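Long-range contacts in TCP pilus virulence regulatory protein (Vibrio cholerae, PDB 5SUX), which probably activates transcription of virulence genes such as those of the toxin-coregulated pilus, pairing an AraC-type DNA-binding domain with a cupin-like domain: residues A[17-22]-A[70-75]; A[33-38]-A[77-82]. One frame throughout, in Å; residues are numbered along the deposited sequence.

Contact 1 (A[17-22]-A[70-75]); sequences FDTYIF and SLTSLS. With 70H ((3E)-4-(8-methylnaphthalen-1-yl)but-3-enoic acid), chain B.
The Tyr20 ring, on the same sheet face as its cross-strand partner Leu71, has one face covered by the bound naphthyl acid 70H, whose C05 lies 3.8 Å above the ring plane and over its centre. The same C05 lies in plane at the edge of the Phe22 ring. Of these residues Phe22 makes the closest approach to the ligand, its CZ 3.4 Å from 70H C03. Leu71 adds CD2, 4.0 Å from 70H C16; a chi2 of 63° turns this methyl, rather than CD1, to the ligand. Tyr20 OH is bonded to Arg13 O, which ties the far end of the ring to strand 7-14.

In the backbone, Tyr20 and Leu71 form an antiparallel hydrogen-bonded pair, with Leu71 N to Tyr20 O at 2.8 Å and Tyr20 N to Leu71 O at 2.9 Å. On the opposite sheet face, Thr19 OG1 and Thr72 OG1 hydrogen-bond at 2.9 Å, each methyl lying against the other's hydroxyl. Just before strand 19-26 begins, Asp18 O accepts from Ser73 N at 3.0 Å. Edge strand 19-26 thus pairs with 66-73, one sheet face lining a ligand pocket, as expected of a cupin-like beta domain.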
loop_
_atom_site.group_PDB
_atom_site.type_symbol
_atom_site.label_atom_id
_atom_site.label_comp_id
_atom_site.label_asym_id
_atom_site.label_seq_id
_atom_site.Cartn_x
_atom_site.Cartn_y
_atom_site.Cartn_z
ATOM N N PHE A 17 19.524 -12.328 6.027
ATOM C CA PHE A 17 18.980 -12.958 4.825
ATOM C C PHE A 17 17.506 -13.338 4.956
ATOM O O PHE A 17 17.018 -14.185 4.202
ATOM C CB PHE A 17 19.788 -14.195 4.407
ATOM C CG PHE A 17 21.277 -13.996 4.418
ATOM C CD1 PHE A 17 21.932 -13.499 3.300
ATOM C CD2 PHE A 17 22.030 -14.361 5.523
ATOM C CE1 PHE A 17 23.306 -13.333 3.300
ATOM C CE2 PHE A 17 23.404 -14.200 5.529
ATOM C CZ PHE A 17 24.042 -13.686 4.415
ATOM N N ASP A 18 16.769 -12.744 5.892
ATOM C CA ASP A 18 15.327 -12.940 5.898
ATOM C C ASP A 18 14.722 -12.323 4.642
ATOM O O ASP A 18 15.302 -11.426 4.025
ATOM C CB ASP A 18 14.694 -12.332 7.150
ATOM C CG ASP A 18 14.567 -13.333 8.282
ATOM O OD1 ASP A 18 14.639 -12.924 9.459
ATOM O OD2 ASP A 18 14.398 -14.536 7.991
ATOM N N THR A 19 13.558 -12.827 4.246
ATOM C CA THR A 19 12.904 -12.339 3.042
ATOM C C THR A 19 11.405 -12.249 3.270
ATOM O O THR A 19 10.778 -13.220 3.702
ATOM C CB THR A 19 13.193 -13.243 1.838
ATOM O OG1 THR A 19 14.606 -13.312 1.613
ATOM C CG2 THR A 19 12.521 -12.689 0.593
ATOM N N TYR A 20 10.843 -11.075 2.997
ATOM C CA TYR A 20 9.404 -10.899 2.882
ATOM C C TYR A 20 9.025 -10.951 1.408
ATOM O O TYR A 20 9.685 -10.330 0.571
ATOM C CB TYR A 20 8.957 -9.568 3.490
ATOM C CG TYR A 20 9.071 -9.491 4.997
ATOM C CD1 TYR A 20 9.991 -8.643 5.600
ATOM C CD2 TYR A 20 8.252 -10.255 5.817
ATOM C CE1 TYR A 20 10.091 -8.561 6.975
ATOM C CE2 TYR A 20 8.350 -10.182 7.195
ATOM C CZ TYR A 20 9.273 -9.333 7.768
ATOM O OH TYR A 20 9.377 -9.253 9.139
ATOM N N ILE A 21 7.970 -11.701 1.094
ATOM C CA ILE A 21 7.543 -11.925 -0.286
ATOM C C ILE A 21 6.050 -11.650 -0.376
ATOM O O ILE A 21 5.259 -12.253 0.359
ATOM C CB ILE A 21 7.849 -13.352 -0.768
ATOM C CG1 ILE A 21 9.301 -13.723 -0.467
ATOM C CG2 ILE A 21 7.576 -13.475 -2.261
ATOM C CD1 ILE A 21 9.687 -15.109 -0.933
ATOM N N PHE A 22 5.663 -10.765 -1.287
ATOM C CA PHE A 22 4.273 -10.370 -1.453
ATOM C C PHE A 22 3.829 -10.655 -2.879
ATOM O O PHE A 22 4.544 -10.332 -3.833
ATOM C CB PHE A 22 4.087 -8.894 -1.098
ATOM C CG PHE A 22 4.577 -8.550 0.278
ATOM C CD1 PHE A 22 3.856 -8.934 1.396
ATOM C CD2 PHE A 22 5.770 -7.869 0.456
ATOM C CE1 PHE A 22 4.307 -8.632 2.667
ATOM C CE2 PHE A 22 6.226 -7.564 1.726
ATOM C CZ PHE A 22 5.494 -7.947 2.833
ATOM N N SER A 70 9.630 -8.779 -3.489
ATOM C CA SER A 70 10.281 -9.368 -2.329
ATOM C C SER A 70 11.323 -8.399 -1.786
ATOM O O SER A 70 11.880 -7.582 -2.524
ATOM C CB SER A 70 10.943 -10.714 -2.667
ATOM O OG SER A 70 12.052 -10.540 -3.530
ATOM N N LEU A 71 11.576 -8.497 -0.482
ATOM C CA LEU A 71 12.561 -7.664 0.200
ATOM C C LEU A 71 13.434 -8.570 1.053
ATOM O O LEU A 71 12.921 -9.293 1.914
ATOM C CB LEU A 71 11.882 -6.594 1.059
ATOM C CG LEU A 71 12.782 -5.561 1.740
ATOM C CD1 LEU A 71 13.523 -4.724 0.709
ATOM C CD2 LEU A 71 11.965 -4.673 2.666
ATOM N N THR A 72 14.743 -8.534 0.817
ATOM C CA THR A 72 15.686 -9.441 1.460
ATOM C C THR A 72 16.775 -8.647 2.163
ATOM O O THR A 72 17.356 -7.728 1.578
ATOM C CB THR A 72 16.317 -10.395 0.439
ATOM O OG1 THR A 72 15.289 -11.149 -0.215
ATOM C CG2 THR A 72 17.282 -11.353 1.124
ATOM N N SER A 73 17.055 -9.011 3.413
ATOM C CA SER A 73 18.131 -8.375 4.159
ATOM C C SER A 73 19.486 -8.854 3.652
ATOM O O SER A 73 19.689 -10.049 3.419
ATOM C CB SER A 73 17.993 -8.679 5.650
ATOM O OG SER A 73 19.139 -8.248 6.364
ATOM N N LEU A 74 20.413 -7.912 3.475
ATOM C CA LEU A 74 21.789 -8.219 3.109
ATOM C C LEU A 74 22.770 -7.797 4.197
ATOM O O LEU A 74 23.947 -7.558 3.908
ATOM C CB LEU A 74 22.147 -7.553 1.780
ATOM C CG LEU A 74 21.239 -7.879 0.592
ATOM C CD1 LEU A 74 21.656 -7.097 -0.646
ATOM C CD2 LEU A 74 21.240 -9.373 0.309
ATOM N N SER A 75 22.309 -7.704 5.441
ATOM C CA SER A 75 23.103 -7.166 6.533
ATOM C C SER A 75 23.134 -8.149 7.695
ATOM O O SER A 75 22.178 -8.894 7.928
ATOM C CB SER A 75 22.547 -5.818 7.006
ATOM O OG SER A 75 22.490 -4.895 5.932
HETATM C C10 70H B . 1.909 -5.315 5.420
HETATM C C11 70H B . 0.496 -4.951 5.014
HETATM C C12 70H B . 0.226 -3.478 5.234
HETATM C C15 70H B . 8.038 -5.006 4.364
HETATM C C01 70H B . 4.517 -3.323 2.565
HETATM C C02 70H B . 5.683 -3.986 3.281
HETATM C C03 70H B . 5.588 -4.946 4.369
HETATM C C04 70H B . 6.776 -5.426 4.874
HETATM C C05 70H B . 6.815 -6.371 5.941
HETATM C C06 70H B . 5.645 -6.843 6.503
HETATM C C07 70H B . 4.432 -6.377 6.012
HETATM C C08 70H B . 4.363 -5.452 4.974
HETATM C C09 70H B . 2.942 -5.079 4.584
HETATM O O13 70H B . -0.748 -2.932 4.658
HETATM O O14 70H B . 0.967 -2.799 5.994
HETATM C C16 70H B . 8.110 -4.091 3.331
HETATM C C17 70H B . 6.930 -3.591 2.800
#

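Contact 2 (A[33-38]-A[77-82]). With 70H ((3E)-4-(8-methylnaphthalen-1-yl)but-3-enoic acid), chain B.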
loop_
_atom_site.group_PDB
_atom_site.type_symbol
_atom_site.label_atom_id
_atom_site.label_comp_id
_atom_site.label_asym_id
_atom_site.label_seq_id
_atom_site.Cartn_x
_atom_site.Cartn_y
_atom_site.Cartn_z
ATOM N N PHE A 33 7.603 2.781 2.829
ATOM C CA PHE A 33 8.415 2.033 3.774
ATOM C C PHE A 33 9.895 2.271 3.509
ATOM O O PHE A 33 10.296 2.711 2.428
ATOM C CB PHE A 33 8.086 0.527 3.749
ATOM C CG PHE A 33 8.436 -0.171 2.462
ATOM C CD1 PHE A 33 7.487 -0.332 1.465
ATOM C CD2 PHE A 33 9.701 -0.707 2.267
ATOM C CE1 PHE A 33 7.799 -0.994 0.290
ATOM C CE2 PHE A 33 10.020 -1.365 1.095
ATOM C CZ PHE A 33 9.067 -1.513 0.106
ATOM N N TRP A 34 10.698 1.980 4.529
ATOM C CA TRP A 34 12.143 2.135 4.479
ATOM C C TRP A 34 12.750 1.286 5.585
ATOM O O TRP A 34 12.067 0.892 6.535
ATOM C CB TRP A 34 12.562 3.602 4.638
ATOM C CG TRP A 34 12.254 4.176 5.994
ATOM C CD1 TRP A 34 13.116 4.309 7.045
ATOM C CD2 TRP A 34 10.995 4.691 6.441
ATOM N NE1 TRP A 34 12.471 4.876 8.118
ATOM C CE2 TRP A 34 11.168 5.119 7.774
ATOM C CE3 TRP A 34 9.738 4.830 5.846
ATOM C CZ2 TRP A 34 10.132 5.677 8.518
ATOM C CZ3 TRP A 34 8.711 5.384 6.587
ATOM C CH2 TRP A 34 8.914 5.801 7.906
ATOM N N ILE A 35 14.041 1.007 5.452
ATOM C CA ILE A 35 14.782 0.275 6.471
ATOM C C ILE A 35 15.558 1.274 7.316
ATOM O O ILE A 35 15.926 2.360 6.855
ATOM C CB ILE A 35 15.716 -0.784 5.847
ATOM C CG1 ILE A 35 16.812 -0.119 5.012
ATOM C CG2 ILE A 35 14.914 -1.763 4.997
ATOM C CD1 ILE A 35 17.765 -1.106 4.373
ATOM N N ASP A 36 15.800 0.909 8.576
ATOM C CA ASP A 36 16.456 1.816 9.509
ATOM C C ASP A 36 17.975 1.724 9.464
ATOM O O ASP A 36 18.650 2.652 9.924
ATOM C CB ASP A 36 15.973 1.548 10.940
ATOM C CG ASP A 36 16.485 0.232 11.500
ATOM O OD1 ASP A 36 16.828 -0.675 10.711
ATOM O OD2 ASP A 36 16.544 0.103 12.742
ATOM N N SER A 37 18.521 0.636 8.928
ATOM C CA SER A 37 19.964 0.455 8.851
ATOM C C SER A 37 20.261 -0.647 7.846
ATOM O O SER A 37 19.365 -1.367 7.396
ATOM C CB SER A 37 20.561 0.119 10.222
ATOM O OG SER A 37 20.006 -1.078 10.740
ATOM N N GLY A 38 21.538 -0.767 7.496
ATOM C CA GLY A 38 21.981 -1.847 6.641
ATOM C C GLY A 38 21.536 -1.693 5.196
ATOM O O GLY A 38 21.184 -0.607 4.721
ATOM N N GLU A 77 23.494 -7.227 10.965
ATOM C CA GLU A 77 22.701 -6.674 12.051
ATOM C C GLU A 77 21.222 -6.672 11.689
ATOM O O GLU A 77 20.844 -6.499 10.527
ATOM C CB GLU A 77 23.160 -5.254 12.387
ATOM C CG GLU A 77 24.462 -5.195 13.169
ATOM C CD GLU A 77 25.573 -4.499 12.408
ATOM O OE1 GLU A 77 25.334 -4.075 11.257
ATOM O OE2 GLU A 77 26.687 -4.377 12.961
ATOM N N ASN A 78 20.383 -6.874 12.704
ATOM C CA ASN A 78 18.943 -6.913 12.490
ATOM C C ASN A 78 18.448 -5.593 11.911
ATOM O O ASN A 78 18.853 -4.512 12.345
ATOM C CB ASN A 78 18.216 -7.219 13.800
ATOM C CG ASN A 78 18.393 -8.657 14.244
ATOM O OD1 ASN A 78 18.742 -9.527 13.445
ATOM N ND2 ASN A 78 18.144 -8.917 15.522
ATOM N N ILE A 79 17.568 -5.692 10.921
ATOM C CA ILE A 79 17.018 -4.537 10.221
ATOM C C ILE A 79 15.566 -4.356 10.640
ATOM O O ILE A 79 14.811 -5.331 10.741
ATOM C CB ILE A 79 17.133 -4.702 8.692
ATOM C CG1 ILE A 79 18.598 -4.672 8.257
ATOM C CG2 ILE A 79 16.336 -3.630 7.967
ATOM C CD1 ILE A 79 18.790 -4.831 6.763
ATOM N N ASN A 80 15.181 -3.110 10.895
ATOM C CA ASN A 80 13.794 -2.754 11.157
ATOM C C ASN A 80 13.205 -2.079 9.925
ATOM O O ASN A 80 13.758 -1.093 9.427
ATOM C CB ASN A 80 13.679 -1.828 12.369
ATOM C CG ASN A 80 13.957 -2.542 13.675
ATOM O OD1 ASN A 80 13.570 -3.696 13.859
ATOM N ND2 ASN A 80 14.630 -1.857 14.592
ATOM N N VAL A 81 12.093 -2.618 9.434
ATOM C CA VAL A 81 11.368 -2.045 8.306
ATOM C C VAL A 81 10.165 -1.294 8.857
ATOM O O VAL A 81 9.319 -1.881 9.543
ATOM C CB VAL A 81 10.932 -3.129 7.306
ATOM C CG1 VAL A 81 10.361 -2.488 6.050
ATOM C CG2 VAL A 81 12.099 -4.042 6.968
ATOM N N SER A 82 10.090 0.001 8.565
ATOM C CA SER A 82 8.985 0.844 9.003
ATOM C C SER A 82 8.015 1.036 7.847
ATOM O O SER A 82 8.434 1.370 6.737
ATOM C CB SER A 82 9.496 2.201 9.490
ATOM O OG SER A 82 10.397 2.051 10.572
HETATM C C10 70H B . 1.909 -5.315 5.420
HETATM C C11 70H B . 0.496 -4.951 5.014
HETATM C C12 70H B . 0.226 -3.478 5.234
HETATM C C15 70H B . 8.038 -5.006 4.364
HETATM C C01 70H B . 4.517 -3.323 2.565
HETATM C C02 70H B . 5.683 -3.986 3.281
HETATM C C03 70H B . 5.588 -4.946 4.369
HETATM C C04 70H B . 6.776 -5.426 4.874
HETATM C C05 70H B . 6.815 -6.371 5.941
HETATM C C06 70H B . 5.645 -6.843 6.503
HETATM C C07 70H B . 4.432 -6.377 6.012
HETATM C C08 70H B . 4.363 -5.452 4.974
HETATM C C09 70H B . 2.942 -5.079 4.584
HETATM O O13 70H B . -0.748 -2.932 4.658
HETATM O O14 70H B . 0.967 -2.799 5.994
HETATM C C16 70H B . 8.110 -4.091 3.331
HETATM C C17 70H B . 6.930 -3.591 2.800
HETATM O O HOH W 1 12.779 1.842 9.460
#
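Asp36 OD1 is gripped from opposite faces of its own carboxylate: Asn80 N comes in 55° out of the plane at 2.9 Å, and the Ser37 hydroxyl donates from the other side. Asp36 CG sits between the backbone N and carbonyl carbon (chi1 71°), which carries the carboxylate across to Asn80. Because Asp36 N also bonds to Asn80 O at 3.0 Å, the side chain supplies the acceptor that a main-chain carbonyl would offer in a regular pair. Asp36 OD2 receives a weak, bent bond from Asn80 ND2.

Past this loop end, the contact becomes a regular antiparallel ladder in the five-stranded sheet of the cupin-like domain, where strand 79-86 lies between 31-35 and 7-14. Trp34 pairs with Ser82 through both backbone N-H groups. On that face, Ser82 CB makes a CH-pi contact with the Trp34 six-membered ring, 3.9 Å from its centroid, and helix 121-131 packs over both residues. Water 1 donates to Trp34 O and Asn80 O and hydrogen-bonds with Ser82 OG at 2.6 Å.

The face of Ile35 and Val81 packs through Ile35 CG2 on Val81 CG2 at 4.1 Å. Ile35 CB also meets Ile79 CG2 at 3.6 Å, and Val81 CG1 touches Phe33 CD2 at 4.2 Å. The Phe33 ring turns one face to the ligand, with 70H C17 3.5 Å above its centre.

Contacts 1 and 2 lie in different sheets of the same cupin-like domain, their centres about 11 Å apart, and both reach 70H. The chain alternates between them: strand 19-26 is followed by 31-35, and 66-73 by 79-86. The sheets meet directly where Leu71 packs on Phe33 and Ser73 on Ile79. Both contacts are partly buried. Contact 1 joins an outermost strand to its inner neighbour, and its side-chain polar link is uncharged. Contact 2 pairs inner strands, has more buried residues, and confines its carboxylate chemistry to the more exposed loop end. Aromatic rings from both contacts approach the ligand, with Lys31 also hydrogen-bonded to it.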